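Local structure of reducing end xylose-releasing exo-oligoxylanase (Bacillus halodurans, 1WU4) at residues R68-G71 and M72-M76; F193-P196 and S197-L200; V217-K220 and E221-E224; R227-L230 and K231-C234. The protein hydrolyses xylooligosaccharides of three or more sugar units, releasing xylose from their reducing end with inversion of anomeric configuration. The protein carries 1 engineered substitution. One frame throughout, in Å; residues are numbered along the deposited sequence.

Contact 1: residues R68-G71 and M72-M76; sequences RTEG and MSYGM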
loop_
_atom_site.group_PDB
_atom_site.type_symbol
_atom_site.label_atom_id
_atom_site.label_comp_id
_atom_site.label_asym_id
_atom_site.label_seq_id
_atom_site.Cartn_x
_atom_site.Cartn_y
_atom_site.Cartn_z
ATOM N N ARG A 68 -2.806 0.768 -13.512
ATOM C CA ARG A 68 -3.769 0.604 -12.432
ATOM C C ARG A 68 -3.676 1.682 -11.369
ATOM O O ARG A 68 -2.605 2.234 -11.129
ATOM C CB ARG A 68 -3.584 -0.779 -11.807
ATOM C CG ARG A 68 -3.668 -1.875 -12.853
ATOM C CD ARG A 68 -3.575 -3.274 -12.288
ATOM N NE ARG A 68 -3.845 -4.245 -13.344
ATOM C CZ ARG A 68 -4.081 -5.536 -13.143
ATOM N NH1 ARG A 68 -4.079 -6.034 -11.914
ATOM N NH2 ARG A 68 -4.339 -6.326 -14.177
ATOM N N THR A 69 -4.805 1.989 -10.733
ATOM C CA THR A 69 -4.797 3.015 -9.697
ATOM C C THR A 69 -3.884 2.597 -8.548
ATOM O O THR A 69 -3.313 3.441 -7.868
ATOM C CB THR A 69 -6.224 3.327 -9.181
ATOM O OG1 THR A 69 -6.899 2.114 -8.830
ATOM C CG2 THR A 69 -7.018 4.054 -10.260
ATOM N N GLU A 70 -3.737 1.292 -8.348
ATOM C CA GLU A 70 -2.842 0.782 -7.312
ATOM C C GLU A 70 -1.429 1.291 -7.613
ATOM O O GLU A 70 -0.752 1.842 -6.745
ATOM C CB GLU A 70 -2.850 -0.750 -7.331
ATOM C CG GLU A 70 -1.741 -1.413 -6.522
ATOM C CD GLU A 70 -1.522 -2.862 -6.925
ATOM O OE1 GLU A 70 -1.208 -3.108 -8.111
ATOM O OE2 GLU A 70 -1.663 -3.752 -6.064
ATOM N N GLY A 71 -0.997 1.110 -8.860
ATOM C CA GLY A 71 0.332 1.538 -9.265
ATOM C C GLY A 71 0.518 3.043 -9.335
ATOM O O GLY A 71 1.567 3.566 -8.954
ATOM N N MET A 72 -0.491 3.747 -9.834
ATOM C CA MET A 72 -0.401 5.196 -9.927
ATOM C C MET A 72 -0.342 5.810 -8.530
ATOM O O MET A 72 0.461 6.711 -8.281
ATOM C CB MET A 72 -1.592 5.754 -10.713
ATOM C CG MET A 72 -1.618 5.299 -12.171
ATOM S SD MET A 72 -0.149 5.829 -13.096
ATOM C CE MET A 72 -0.803 7.284 -13.944
ATOM N N SER A 73 -1.182 5.323 -7.617
ATOM C CA SER A 73 -1.176 5.852 -6.257
ATOM C C SER A 73 0.142 5.493 -5.563
ATOM O O SER A 73 0.688 6.296 -4.807
ATOM C CB SER A 73 -2.384 5.330 -5.463
ATOM O OG SER A 73 -2.336 3.931 -5.264
ATOM N N TYR A 74 0.657 4.294 -5.827
ATOM C CA TYR A 74 1.938 3.884 -5.255
ATOM C C TYR A 74 3.021 4.825 -5.780
ATOM O O TYR A 74 3.871 5.296 -5.025
ATOM C CB TYR A 74 2.317 2.462 -5.681
ATOM C CG TYR A 74 1.648 1.316 -4.947
ATOM C CD1 TYR A 74 0.851 1.525 -3.820
ATOM C CD2 TYR A 74 1.837 0.005 -5.385
ATOM C CE1 TYR A 74 0.258 0.444 -3.149
ATOM C CE2 TYR A 74 1.255 -1.071 -4.725
ATOM C CZ TYR A 74 0.468 -0.849 -3.612
ATOM O OH TYR A 74 -0.101 -1.931 -2.973
ATOM N N GLY A 75 2.988 5.072 -7.091
ATOM C CA GLY A 75 3.969 5.940 -7.721
ATOM C C GLY A 75 3.986 7.333 -7.131
ATOM O O GLY A 75 5.047 7.920 -6.925
ATOM N N MET A 76 2.803 7.874 -6.870
ATOM C CA MET A 76 2.705 9.196 -6.273
ATOM C C MET A 76 3.282 9.166 -4.858
ATOM O O MET A 76 4.005 10.075 -4.463
ATOM C CB MET A 76 1.247 9.663 -6.266
ATOM C CG MET A 76 0.787 10.145 -7.635
ATOM S SD MET A 76 -0.996 10.308 -7.792
ATOM C CE MET A 76 -1.339 11.559 -6.560
#

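Contact 2: residues F193-P196 and S197-L200; sequences FSDP and SYHL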
loop_
_atom_site.group_PDB
_atom_site.type_symbol
_atom_site.label_atom_id
_atom_site.label_comp_id
_atom_site.label_asym_id
_atom_site.label_seq_id
_atom_site.Cartn_x
_atom_site.Cartn_y
_atom_site.Cartn_z
ATOM N N PHE A 193 -18.016 -6.861 1.729
ATOM C CA PHE A 193 -16.929 -7.653 2.281
ATOM C C PHE A 193 -15.663 -6.838 2.074
ATOM O O PHE A 193 -15.696 -5.793 1.410
ATOM C CB PHE A 193 -16.851 -9.067 1.670
ATOM C CG PHE A 193 -16.518 -9.110 0.210
ATOM C CD1 PHE A 193 -15.195 -9.077 -0.222
ATOM C CD2 PHE A 193 -17.528 -9.262 -0.733
ATOM C CE1 PHE A 193 -14.887 -9.197 -1.577
ATOM C CE2 PHE A 193 -17.229 -9.383 -2.086
ATOM C CZ PHE A 193 -15.906 -9.353 -2.507
ATOM N N SER A 194 -14.554 -7.290 2.644
ATOM C CA SER A 194 -13.325 -6.519 2.569
ATOM C C SER A 194 -12.120 -7.272 2.020
ATOM O O SER A 194 -12.241 -8.369 1.479
ATOM C CB SER A 194 -13.020 -5.968 3.969
ATOM O OG SER A 194 -12.062 -4.927 3.943
ATOM N N ASP A 195 -10.955 -6.649 2.166
ATOM C CA ASP A 195 -9.681 -7.190 1.705
ATOM C C ASP A 195 -8.687 -6.739 2.780
ATOM O O ASP A 195 -8.351 -5.559 2.867
ATOM C CB ASP A 195 -9.352 -6.571 0.341
ATOM C CG ASP A 195 -8.084 -7.123 -0.277
ATOM O OD1 ASP A 195 -7.058 -7.204 0.427
ATOM O OD2 ASP A 195 -8.116 -7.452 -1.487
ATOM N N PRO A 196 -8.218 -7.671 3.631
ATOM C CA PRO A 196 -7.270 -7.329 4.700
ATOM C C PRO A 196 -6.112 -6.397 4.330
ATOM O O PRO A 196 -5.801 -5.466 5.077
ATOM C CB PRO A 196 -6.791 -8.695 5.178
ATOM C CG PRO A 196 -8.034 -9.523 5.043
ATOM C CD PRO A 196 -8.565 -9.104 3.678
ATOM N N SER A 197 -5.491 -6.638 3.178
ATOM C CA SER A 197 -4.359 -5.829 2.732
ATOM C C SER A 197 -4.704 -4.367 2.455
ATOM O O SER A 197 -3.805 -3.536 2.330
ATOM C CB SER A 197 -3.725 -6.447 1.479
ATOM O OG SER A 197 -4.536 -6.265 0.330
ATOM N N TYR A 198 -5.994 -4.056 2.355
ATOM C CA TYR A 198 -6.450 -2.689 2.096
ATOM C C TYR A 198 -6.517 -1.855 3.373
ATOM O O TYR A 198 -6.640 -0.630 3.316
ATOM C CB TYR A 198 -7.856 -2.703 1.492
ATOM C CG TYR A 198 -7.977 -3.126 0.043
ATOM C CD1 TYR A 198 -6.948 -3.801 -0.616
ATOM C CD2 TYR A 198 -9.161 -2.887 -0.656
ATOM C CE1 TYR A 198 -7.102 -4.231 -1.943
ATOM C CE2 TYR A 198 -9.325 -3.308 -1.968
ATOM C CZ TYR A 198 -8.297 -3.979 -2.607
ATOM O OH TYR A 198 -8.478 -4.402 -3.906
ATOM N N HIS A 199 -6.460 -2.514 4.526
ATOM C CA HIS A 199 -6.560 -1.808 5.796
ATOM C C HIS A 199 -5.284 -1.095 6.202
ATOM O O HIS A 199 -4.259 -1.724 6.469
ATOM C CB HIS A 199 -7.018 -2.783 6.881
ATOM C CG HIS A 199 -8.428 -3.247 6.693
ATOM N ND1 HIS A 199 -9.486 -2.715 7.399
ATOM C CD2 HIS A 199 -8.966 -4.118 5.807
ATOM C CE1 HIS A 199 -10.615 -3.237 6.953
ATOM N NE2 HIS A 199 -10.328 -4.090 5.987
ATOM N N LEU A 200 -5.368 0.230 6.252
ATOM C CA LEU A 200 -4.231 1.075 6.591
ATOM C C LEU A 200 -4.597 1.987 7.758
ATOM O O LEU A 200 -4.816 3.191 7.582
ATOM C CB LEU A 200 -3.848 1.913 5.370
ATOM C CG LEU A 200 -3.642 1.130 4.067
ATOM C CD1 LEU A 200 -3.444 2.106 2.915
ATOM C CD2 LEU A 200 -2.448 0.192 4.196
HETATM O O HOH W 1 -5.650 -9.217 1.875
HETATM O O HOH W 2 -3.337 -4.595 6.100
#

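Contact 3: residues V217-K220 and E221-E224; sequences VFWK and EAAE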
loop_
_atom_site.group_PDB
_atom_site.type_symbol
_atom_site.label_atom_id
_atom_site.label_comp_id
_atom_site.label_asym_id
_atom_site.label_seq_id
_atom_site.Cartn_x
_atom_site.Cartn_y
_atom_site.Cartn_z
ATOM N N VAL A 217 -13.761 12.350 13.202
ATOM C CA VAL A 217 -14.084 11.359 14.218
ATOM C C VAL A 217 -14.230 10.008 13.517
ATOM O O VAL A 217 -13.725 8.993 13.998
ATOM C CB VAL A 217 -15.389 11.715 14.960
ATOM C CG1 VAL A 217 -15.818 10.554 15.852
ATOM C CG2 VAL A 217 -15.174 12.968 15.801
ATOM N N PHE A 218 -14.906 10.003 12.370
ATOM C CA PHE A 218 -15.084 8.778 11.594
ATOM C C PHE A 218 -13.737 8.128 11.281
ATOM O O PHE A 218 -13.562 6.925 11.467
ATOM C CB PHE A 218 -15.796 9.067 10.270
ATOM C CG PHE A 218 -15.766 7.910 9.311
ATOM C CD1 PHE A 218 -16.685 6.872 9.417
ATOM C CD2 PHE A 218 -14.777 7.836 8.331
ATOM C CE1 PHE A 218 -16.616 5.772 8.559
ATOM C CE2 PHE A 218 -14.700 6.745 7.475
ATOM C CZ PHE A 218 -15.619 5.713 7.588
ATOM N N TRP A 219 -12.786 8.915 10.793
ATOM C CA TRP A 219 -11.482 8.360 10.449
ATOM C C TRP A 219 -10.748 7.772 11.649
ATOM O O TRP A 219 -10.024 6.787 11.513
ATOM C CB TRP A 219 -10.634 9.408 9.724
ATOM C CG TRP A 219 -11.090 9.590 8.296
ATOM C CD1 TRP A 219 -11.609 10.722 7.731
ATOM C CD2 TRP A 219 -11.112 8.585 7.275
ATOM N NE1 TRP A 219 -11.954 10.481 6.417
ATOM C CE2 TRP A 219 -11.659 9.175 6.115
ATOM C CE3 TRP A 219 -10.722 7.238 7.229
ATOM C CZ2 TRP A 219 -11.827 8.465 4.919
ATOM C CZ3 TRP A 219 -10.889 6.533 6.040
ATOM C CH2 TRP A 219 -11.437 7.149 4.902
ATOM N N LYS A 220 -10.943 8.361 12.822
ATOM C CA LYS A 220 -10.319 7.831 14.024
ATOM C C LYS A 220 -10.950 6.466 14.311
ATOM O O LYS A 220 -10.262 5.509 14.676
ATOM C CB LYS A 220 -10.556 8.776 15.200
ATOM C CG LYS A 220 -9.996 8.263 16.512
ATOM C CD LYS A 220 -10.250 9.245 17.637
ATOM C CE LYS A 220 -9.778 8.683 18.963
ATOM N NZ LYS A 220 -10.014 9.649 20.065
ATOM N N GLU A 221 -12.264 6.377 14.130
ATOM C CA GLU A 221 -12.980 5.129 14.363
ATOM C C GLU A 221 -12.592 4.077 13.330
ATOM O O GLU A 221 -12.561 2.886 13.636
ATOM C CB GLU A 221 -14.492 5.371 14.332
ATOM C CG GLU A 221 -14.942 6.413 15.342
ATOM C CD GLU A 221 -16.424 6.708 15.272
ATOM O OE1 GLU A 221 -16.975 6.758 14.154
ATOM O OE2 GLU A 221 -17.033 6.912 16.340
ATOM N N ALA A 222 -12.306 4.514 12.104
ATOM C CA ALA A 222 -11.900 3.586 11.050
ATOM C C ALA A 222 -10.532 2.989 11.385
ATOM O O ALA A 222 -10.292 1.801 11.161
ATOM C CB ALA A 222 -11.852 4.301 9.701
ATOM N N ALA A 223 -9.633 3.809 11.922
ATOM C CA ALA A 223 -8.309 3.321 12.297
ATOM C C ALA A 223 -8.443 2.211 13.341
ATOM O O ALA A 223 -7.835 1.146 13.215
ATOM C CB ALA A 223 -7.464 4.461 12.852
ATOM N N GLU A 224 -9.255 2.465 14.364
ATOM C CA GLU A 224 -9.475 1.494 15.430
ATOM C C GLU A 224 -10.162 0.242 14.889
ATOM O O GLU A 224 -9.786 -0.879 15.233
ATOM C CB GLU A 224 -10.323 2.124 16.541
ATOM C CG GLU A 224 -10.692 1.185 17.688
ATOM C CD GLU A 224 -9.489 0.490 18.296
ATOM O OE1 GLU A 224 -8.406 1.111 18.355
ATOM O OE2 GLU A 224 -9.631 -0.675 18.730
#

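Contact 4: residues R227-L230 and K231-C234; sequences REYL and KIAC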
loop_
_atom_site.group_PDB
_atom_site.type_symbol
_atom_site.label_atom_id
_atom_site.label_comp_id
_atom_site.label_asym_id
_atom_site.label_seq_id
_atom_site.Cartn_x
_atom_site.Cartn_y
_atom_site.Cartn_z
ATOM N N ARG A 227 -7.666 -1.915 12.970
ATOM C CA ARG A 227 -6.715 -2.614 13.824
ATOM C C ARG A 227 -7.374 -3.846 14.442
ATOM O O ARG A 227 -6.760 -4.909 14.541
ATOM C CB ARG A 227 -6.175 -1.681 14.917
ATOM C CG ARG A 227 -5.304 -0.551 14.365
ATOM C CD ARG A 227 -4.335 -0.013 15.411
ATOM N NE ARG A 227 -3.397 0.958 14.846
ATOM C CZ ARG A 227 -3.640 2.258 14.733
ATOM N NH1 ARG A 227 -4.795 2.760 15.149
ATOM N NH2 ARG A 227 -2.731 3.061 14.193
ATOM N N GLU A 228 -8.633 -3.712 14.841
ATOM C CA GLU A 228 -9.338 -4.843 15.426
ATOM C C GLU A 228 -9.655 -5.897 14.369
ATOM O O GLU A 228 -9.615 -7.097 14.644
ATOM C CB GLU A 228 -10.627 -4.377 16.108
ATOM C CG GLU A 228 -10.381 -3.652 17.420
ATOM C CD GLU A 228 -9.582 -4.497 18.398
ATOM O OE1 GLU A 228 -10.056 -5.595 18.761
ATOM O OE2 GLU A 228 -8.480 -4.070 18.800
ATOM N N TYR A 229 -9.951 -5.446 13.154
ATOM C CA TYR A 229 -10.280 -6.351 12.060
ATOM C C TYR A 229 -9.090 -7.239 11.709
ATOM O O TYR A 229 -9.248 -8.437 11.476
ATOM C CB TYR A 229 -10.711 -5.542 10.834
ATOM C CG TYR A 229 -11.156 -6.370 9.648
ATOM C CD1 TYR A 229 -12.308 -7.157 9.708
ATOM C CD2 TYR A 229 -10.438 -6.342 8.454
ATOM C CE1 TYR A 229 -12.735 -7.891 8.603
ATOM C CE2 TYR A 229 -10.855 -7.071 7.345
ATOM C CZ TYR A 229 -12.003 -7.840 7.426
ATOM O OH TYR A 229 -12.420 -8.547 6.323
ATOM N N LEU A 230 -7.899 -6.654 11.671
ATOM C CA LEU A 230 -6.709 -7.427 11.345
ATOM C C LEU A 230 -6.501 -8.565 12.344
ATOM O O LEU A 230 -6.013 -9.636 11.982
ATOM C CB LEU A 230 -5.474 -6.518 11.299
ATOM C CG LEU A 230 -5.399 -5.577 10.090
ATOM C CD1 LEU A 230 -4.152 -4.717 10.199
ATOM C CD2 LEU A 230 -5.385 -6.376 8.805
ATOM N N LYS A 231 -6.897 -8.342 13.595
ATOM C CA LYS A 231 -6.746 -9.367 14.623
ATOM C C LYS A 231 -7.578 -10.610 14.315
ATOM O O LYS A 231 -7.137 -11.731 14.568
ATOM C CB LYS A 231 -7.126 -8.809 15.999
ATOM C CG LYS A 231 -6.209 -7.697 16.485
ATOM C CD LYS A 231 -6.502 -7.315 17.928
ATOM C CE LYS A 231 -5.543 -6.242 18.410
ATOM N NZ LYS A 231 -5.828 -5.837 19.815
ATOM N N ILE A 232 -8.777 -10.425 13.768
ATOM C CA ILE A 232 -9.610 -11.579 13.450
ATOM C C ILE A 232 -9.388 -12.119 12.036
ATOM O O ILE A 232 -9.751 -13.257 11.744
ATOM C CB ILE A 232 -11.128 -11.283 13.659
ATOM C CG1 ILE A 232 -11.599 -10.152 12.744
ATOM C CG2 ILE A 232 -11.387 -10.923 15.118
ATOM C CD1 ILE A 232 -13.106 -9.920 12.799
ATOM N N ALA A 233 -8.772 -11.323 11.168
ATOM C CA ALA A 233 -8.525 -11.755 9.793
ATOM C C ALA A 233 -7.277 -12.630 9.647
ATOM O O ALA A 233 -7.227 -13.507 8.782
ATOM C CB ALA A 233 -8.418 -10.543 8.880
ATOM N N CYS A 234 -6.276 -12.395 10.492
ATOM C CA CYS A 234 -5.037 -13.169 10.443
ATOM C C CYS A 234 -5.174 -14.485 11.203
ATOM O O CYS A 234 -5.659 -14.505 12.336
ATOM C CB CYS A 234 -3.883 -12.357 11.037
ATOM S SG CYS A 234 -3.471 -10.861 10.116
HETATM O O HOH W 3 -8.674 -6.604 20.930
#

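Contact 1: residues R68-G71 and M72-M76
Glu70 and Tyr74, one turn apart at the start of helix 69-81, make the main side-chain contact. The CG methylene of Glu70 lies over a face of the Tyr74 ring, a CH-pi contact with CG 3.9 Å from the ring centroid. With CG anti to the backbone N (chi1 167°) and the chain extended beyond it, the acid is carried along the ring toward the phenol end, its carboxylate turned 24° from the ring plane. The carbonyl oxygen of Glu70 also sits above the ring, 3.0 Å from Tyr74 CG and near the rim.

Backbone hydrogen bonds begin with Met72 N to Arg68 O (2.9 Å), Arg68 being the N-cap residue, and continue through Ser73 N to Thr69 O, Tyr74 N to Glu70 O and Gly75 N to Gly71 O. Ser73 OG folds back onto the same turn, 2.8 Å from Thr69 O and 3.0 Å from Glu70 O, two acceptors for its one proton.

The polar ends have partners beyond the helix turn. Glu70 OE1 is hydrogen-bonded to Tyr359 OH, while Arg266 forms a salt bridge with Glu70 OE2 and a hydrogen bond with Tyr74 OH. By similarity Glu70 is the proton donor of this family 8 glycosidase; its CG methylene rests on the Tyr74 face and both carboxylate oxygens are engaged, which would limit the freedom of the acid to turn.

Contact 2: residues F193-P196 and S197-L200
Asp195 and Tyr198 stack at a turn between strand 193-194 and helix 201-210. Asp195 CB stands over the middle of the Tyr198 ring, 3.6 Å from the centroid in a CH-pi contact. Asp195 CG is trans to its backbone N, which carries the carboxylate over the ring and nearly parallel to it, the two planes 7° apart. Asp195 OD2 comes within 3.4 Å of Tyr198 CE1.

Side-chain hydrogen bonds fix both ends of the turn. Ser197 OG donates to Asp195 OD1 at 2.7 Å, meeting it on the syn side but 35° out of the carboxylate plane; Ser197 N adds a weak bond to this oxygen. At the other end His199 NE2 donates to Ser194 OG at 2.8 Å, with the hydroxyl tilted 19° from the imidazole plane. Ser194 OG is also bonded to Ile185 O, and His199 ND1 to Ser226.

The backbone makes 3-10 turns, with Tyr198 N bonded to Asp195 O at 2.8 Å and His199 N to Pro196 O at 3.1 Å. A water bridges Pro196 O and His199 O, donating to both, and a second accepts from Ser197 N and lies within bonding reach of Asp195 OD1.

Asp195 OD2 lies close to Asp263 OD2, the proton acceptor by similarity. The Tyr198 face and the Ser197 hydroxyl, itself bonded to Arg266 NH2, probably limit rotation of the Asp195 carboxylate beside Asp263.

Contact 3: residues V217-K220 and E221-E224
Val217 and Glu221 cross obliquely on successive turns of one helix, with Val217 CG1 3.9 Å from Glu221 OE2. Glu221 starts with CG beside its backbone N and anti to the carbonyl carbon (chi1 -57°), then runs extended; this lays CG against the preceding turn, 3.2 Å from Val217 O. The acid end continues to a long, weak ion pair of OE1 with Lys183.

Phe218 and Trp219 take different first torsions, Phe218 near 168° and Trp219 near -76°, which bring the two neighbouring rings together: Phe218 CD2 lies 3.9 Å above the middle of the indole. Ala222 CB touches both, 4.0 Å from Trp219 CE3 and 4.4 Å from Phe218 CE2. These residues belong to the buried side of helix 216-233, part of the (alpha/alpha)6 barrel of family 8. Phe207 and Trp178 meet the Trp219 ring edge-to-face, and Val166 of helix 154-167 packs on both aromatic residues.

The backbone is joined by i to i+4 hydrogen bonds, the shortest from Ala222 N to Phe218 O at 2.8 Å, the longest from Glu224 N to Lys220 O at 3.2 Å. Lys220 keeps its CB and CG near Glu221 N.

Contact 4: residues R227-L230 and K231-C234
Glu228 and Lys231 form an i to i+3 salt bridge on the last turns of helix 216-233, one of the helices of the (alpha/alpha)6 barrel, where the hydrogen bonding changes as the helix ends. Lys231 comes first. Its N makes a weak i to i+3 bond to Glu228 O at 3.2 Å. Its chain is extended beyond CG and passes back along the helix, CG 3.4 Å from Arg227 O, so that NZ reaches Glu228 OE2 at 3.3 Å, a weak bond. Glu228 meets it by bending at chi2 (-56°), and a water joins the other oxygen, OE1, to Lys231 NZ. Since Glu228 OE2 also lies near Glu224 OE2, the ammonium group probably eases a repulsion between these acids at the exposed surface.

Ile232 turns CG1 toward the preceding turn, between its backbone N and carbonyl carbon (chi1 61°), bringing CG1 to 3.2 Å from Tyr229 O, while CD1 reaches on to the Tyr229 ring, 4.2 Å from Tyr229 CD1. The phenol of Tyr229 goes on to bond Tyr246 O. Ile232 N makes a weak i to i+3 bond to Tyr229 O.

Ala233 N shares its proton between two carbonyls, Tyr229 O at 2.9 Å and, weakly, Leu230 O at 3.3 Å. Cys234 has already left helical geometry, with psi of 133°, yet its N still donates to Leu230 O at 3.1 Å.

How the contacts relate
Contacts 1 and 2 border the probable catalytic centre. Their centres are about 17 Å apart and their nearest atoms about 7 Å; the side chain of Asp263, the proton acceptor by similarity, lies about 6 Å from that of Glu70 and about 3 Å from that of Asp195. Arg266 bonds to both contacts, through Glu70 and Tyr74 and through Ser197 OG. Contact 4 packs against contact 2, their centres about 10 Å apart: His199 NE2 is 3.3 Å from Tyr229 CE2, and Pro196 CG is 4.0 Å from Ala233 CB. Contact 3, away from the active site, occupies the earlier turns of the same helix as contact 4; Ser226 joins contacts 2 and 3, bonding His199 and, weakly, Ala222 O.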